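Local atomic coordinates of citrate lyase (Yersinia pestis, PDB entry 3QLL), a protein that probably acts as a magnesium-dependent lyase resembling the beta subunit of citrate lyase. Residues 131-136 with 145-150. Sequence-based numbering, arbitrary orientation.
Sequences DYLVLP and QILDRL
Leu147, on the inner side of helix 141-150, sets its CD1 methyl against both Leu133 and Leu135 of strand 132-135, two residues that point outward from the same side of the strand, with CD2 touching Leu133 alone. The contact across these segments is wholly apolar and buried. Leu133 meets the fork with a single methyl: its CD2 lies 3.7 Å from Leu147 CD1 and equally 3.7 Å from Leu147 CD2, with the two side chains crossing at about a right angle. Leu135 is touched differently. Only the CD1 branch of Leu147 reaches it, lying 3.9 Å from Leu135 CB and 4.0 Å from both Leu135 CD1 and Leu135 CD2, so that one methyl rests against the whole length of a side chain. In both strand leucines CG stands anti to the backbone N (chi1 -170° in Leu133, -180° in Leu135), which extends the branches toward the helix. The intervening Val134 faces the barrel interior and packs on Ala105, Arg107, Ile161 and Ile163. This is the strand-to-following-helix packing of a beta/alpha barrel, as expected for the HpcH/HpaI aldolase family. Strand 132-135 runs parallel between strands 104-107 and 159-164; Leu133 also touches Leu160 of strand 159-164 and Met151, just past the end of helix 141-150, while Leu147 leans on Ile120, so Leu147 sits where helices 114-125 and 141-150 meet over the strand.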
ATOM      1  N   ASP A 131      29.669 -15.773   2.843  1.00 61.98           N
ATOM      2  CA  ASP A 131      28.467 -16.472   3.245  1.00 67.55           C
ATOM      3  C   ASP A 131      27.213 -15.847   2.638  1.00 65.85           C
ATOM      4  O   ASP A 131      26.239 -16.532   2.373  1.00 67.82           O
ATOM      5  CB  ASP A 131      28.347 -16.483   4.769  1.00 70.08           C
ATOM      6  CG  ASP A 131      29.604 -16.966   5.433  1.00 83.88           C
ATOM      7  OD1 ASP A 131      29.968 -18.133   5.195  1.00 89.78           O
ATOM      8  OD2 ASP A 131      30.255 -16.167   6.138  1.00 82.84           O
ATOM      9  N   TYR A 132      27.233 -14.524   2.470  1.00 59.73           N
ATOM     10  CA  TYR A 132      26.129 -13.771   1.919  1.00 54.99           C
ATOM     11  C   TYR A 132      26.626 -12.899   0.806  1.00 54.55           C
ATOM     12  O   TYR A 132      27.564 -12.133   0.985  1.00 59.09           O
ATOM     13  CB  TYR A 132      25.453 -12.904   2.979  1.00 55.19           C
ATOM     14  CG  TYR A 132      24.779 -13.679   4.064  1.00 55.66           C
ATOM     15  CD1 TYR A 132      23.594 -14.376   3.824  1.00 49.10           C
ATOM     16  CD2 TYR A 132      25.346 -13.758   5.329  1.00 62.68           C
ATOM     17  CE1 TYR A 132      22.983 -15.090   4.833  1.00 55.46           C
ATOM     18  CE2 TYR A 132      24.751 -14.476   6.345  1.00 64.02           C
ATOM     19  CZ  TYR A 132      23.570 -15.141   6.093  1.00 66.59           C
ATOM     20  OH  TYR A 132      22.984 -15.843   7.116  1.00 70.17           O
ATOM     21  N   LEU A 133      26.009 -13.020  -0.359  1.00 49.67           N
ATOM     22  CA  LEU A 133      26.282 -12.128  -1.451  1.00 49.02           C
ATOM     23  C   LEU A 133      25.153 -11.108  -1.512  1.00 49.96           C
ATOM     24  O   LEU A 133      24.011 -11.460  -1.746  1.00 45.96           O
ATOM     25  CB  LEU A 133      26.363 -12.897  -2.768  1.00 55.41           C
ATOM     26  CG  LEU A 133      26.890 -11.962  -3.857  1.00 66.89           C
ATOM     27  CD1 LEU A 133      28.229 -11.365  -3.416  1.00 68.65           C
ATOM     28  CD2 LEU A 133      26.995 -12.633  -5.199  1.00 74.36           C
ATOM     29  N   VAL A 134      25.467  -9.843  -1.279  1.00 48.23           N
ATOM     30  CA  VAL A 134      24.457  -8.793  -1.223  1.00 52.15           C
ATOM     31  C   VAL A 134      24.403  -8.054  -2.563  1.00 47.42           C
ATOM     32  O   VAL A 134      25.386  -7.486  -3.007  1.00 52.68           O
ATOM     33  CB  VAL A 134      24.728  -7.787  -0.055  1.00 44.12           C
ATOM     34  CG1 VAL A 134      23.638  -6.736   0.047  1.00 41.46           C
ATOM     35  CG2 VAL A 134      24.860  -8.538   1.256  1.00 48.88           C
ATOM     36  N   LEU A 135      23.262  -8.139  -3.236  1.00 45.51           N
ATOM     37  CA  LEU A 135      23.106  -7.558  -4.559  1.00 48.65           C
ATOM     38  C   LEU A 135      22.288  -6.262  -4.518  1.00 52.66           C
ATOM     39  O   LEU A 135      21.095  -6.298  -4.185  1.00 57.12           O
ATOM     40  CB  LEU A 135      22.438  -8.563  -5.493  1.00 51.84           C
ATOM     41  CG  LEU A 135      22.255  -8.013  -6.907  1.00 56.51           C
ATOM     42  CD1 LEU A 135      23.644  -7.897  -7.559  1.00 47.12           C
ATOM     43  CD2 LEU A 135      21.260  -8.867  -7.732  1.00 56.90           C
ATOM     44  N   PRO A 136      22.906  -5.122  -4.879  1.00 46.91           N
ATOM     45  CA  PRO A 136      22.220  -3.824  -4.915  1.00 44.10           C
ATOM     46  C   PRO A 136      21.249  -3.741  -6.061  1.00 49.88           C
ATOM     47  O   PRO A 136      21.399  -4.452  -7.074  1.00 46.92           O
ATOM     48  CB  PRO A 136      23.366  -2.816  -5.163  1.00 46.69           C
ATOM     49  CG  PRO A 136      24.374  -3.573  -5.825  1.00 50.40           C
ATOM     50  CD  PRO A 136      24.307  -4.991  -5.295  1.00 53.39           C
ATOM     51  N   GLN A 145      18.179 -14.982  -9.759  1.00 37.05           N
ATOM     52  CA  GLN A 145      18.392 -16.311 -10.355  1.00 48.13           C
ATOM     53  C   GLN A 145      19.696 -16.423 -11.126  1.00 50.34           C
ATOM     54  O   GLN A 145      20.370 -17.443 -11.064  1.00 60.23           O
ATOM     55  CB  GLN A 145      17.211 -16.702 -11.254  1.00 39.87           C
ATOM     56  CG  GLN A 145      15.991 -16.862 -10.399  1.00 42.96           C
ATOM     57  CD  GLN A 145      14.655 -16.737 -11.143  1.00 50.64           C
ATOM     58  OE1 GLN A 145      14.581 -16.301 -12.296  1.00 54.73           O
ATOM     59  NE2 GLN A 145      13.577 -17.086 -10.445  1.00 44.90           N
ATOM     60  N   ILE A 146      20.063 -15.321 -11.771  1.00 54.09           N
ATOM     61  CA  ILE A 146      21.340 -15.185 -12.447  1.00 58.35           C
ATOM     62  C   ILE A 146      22.513 -15.383 -11.495  1.00 54.91           C
ATOM     63  O   ILE A 146      23.421 -16.147 -11.796  1.00 60.88           O
ATOM     64  CB  ILE A 146      21.457 -13.822 -13.127  1.00 54.67           C
ATOM     65  CG1 ILE A 146      20.458 -13.714 -14.271  1.00 61.95           C
ATOM     66  CG2 ILE A 146      22.859 -13.625 -13.648  1.00 53.22           C
ATOM     67  CD1 ILE A 146      20.432 -12.349 -14.938  1.00 57.51           C
ATOM     68  N   LEU A 147      22.496 -14.674 -10.371  1.00 53.30           N
ATOM     69  CA  LEU A 147      23.507 -14.838  -9.331  1.00 50.58           C
ATOM     70  C   LEU A 147      23.562 -16.257  -8.790  1.00 64.86           C
ATOM     71  O   LEU A 147      24.663 -16.822  -8.609  1.00 65.55           O
ATOM     72  CB  LEU A 147      23.259 -13.875  -8.194  1.00 47.89           C
ATOM     73  CG  LEU A 147      24.028 -12.576  -8.301  1.00 62.25           C
ATOM     74  CD1 LEU A 147      23.854 -11.833  -6.985  1.00 70.57           C
ATOM     75  CD2 LEU A 147      25.508 -12.794  -8.628  1.00 62.69           C
ATOM     76  N   ASP A 148      22.368 -16.801  -8.509  1.00 59.48           N
ATOM     77  CA  ASP A 148      22.206 -18.175  -8.072  1.00 57.24           C
ATOM     78  C   ASP A 148      22.921 -19.157  -9.026  1.00 64.60           C
ATOM     79  O   ASP A 148      23.803 -19.898  -8.581  1.00 55.54           O
ATOM     80  CB  ASP A 148      20.695 -18.506  -7.942  1.00 54.49           C
ATOM     81  CG  ASP A 148      20.422 -19.922  -7.400  1.00 65.32           C
ATOM     82  OD1 ASP A 148      21.379 -20.592  -6.997  1.00 82.43           O
ATOM     83  OD2 ASP A 148      19.244 -20.375  -7.360  1.00 65.60           O
ATOM     84  N   ARG A 149      22.602 -19.110 -10.321  1.00 57.96           N
ATOM     85  CA  ARG A 149      23.246 -20.005 -11.301  1.00 62.83           C
ATOM     86  C   ARG A 149      24.758 -19.749 -11.438  1.00 59.39           C
ATOM     87  O   ARG A 149      25.532 -20.684 -11.594  1.00 67.77           O
ATOM     88  CB  ARG A 149      22.570 -19.902 -12.681  1.00 67.25           C
ATOM     89  CG  ARG A 149      21.169 -20.481 -12.767  1.00 72.48           C
ATOM     90  CD  ARG A 149      20.398 -19.734 -13.843  1.00 79.89           C
ATOM     91  NE  ARG A 149      19.012 -20.152 -13.916  1.00 94.38           N
ATOM     92  CZ  ARG A 149      18.051 -19.427 -14.478  1.00101.28           C
ATOM     93  NH1 ARG A 149      18.337 -18.243 -15.020  1.00 95.93           N
ATOM     94  NH2 ARG A 149      16.807 -19.890 -14.499  1.00102.38           N
ATOM     95  N   LEU A 150      25.173 -18.488 -11.383  1.00 56.10           N
ATOM     96  CA  LEU A 150      26.591 -18.188 -11.468  1.00 68.34           C
ATOM     97  C   LEU A 150      27.399 -18.821 -10.356  1.00 76.46           C
ATOM     98  O   LEU A 150      28.524 -19.257 -10.578  1.00 90.06           O
ATOM     99  CB  LEU A 150      26.827 -16.680 -11.461  1.00 60.83           C
ATOM    100  CG  LEU A 150      26.458 -16.067 -12.812  1.00 59.89           C
ATOM    101  CD1 LEU A 150      26.607 -14.553 -12.738  1.00 57.23           C
ATOM    102  CD2 LEU A 150      27.259 -16.718 -13.966  1.00 52.59           C
TER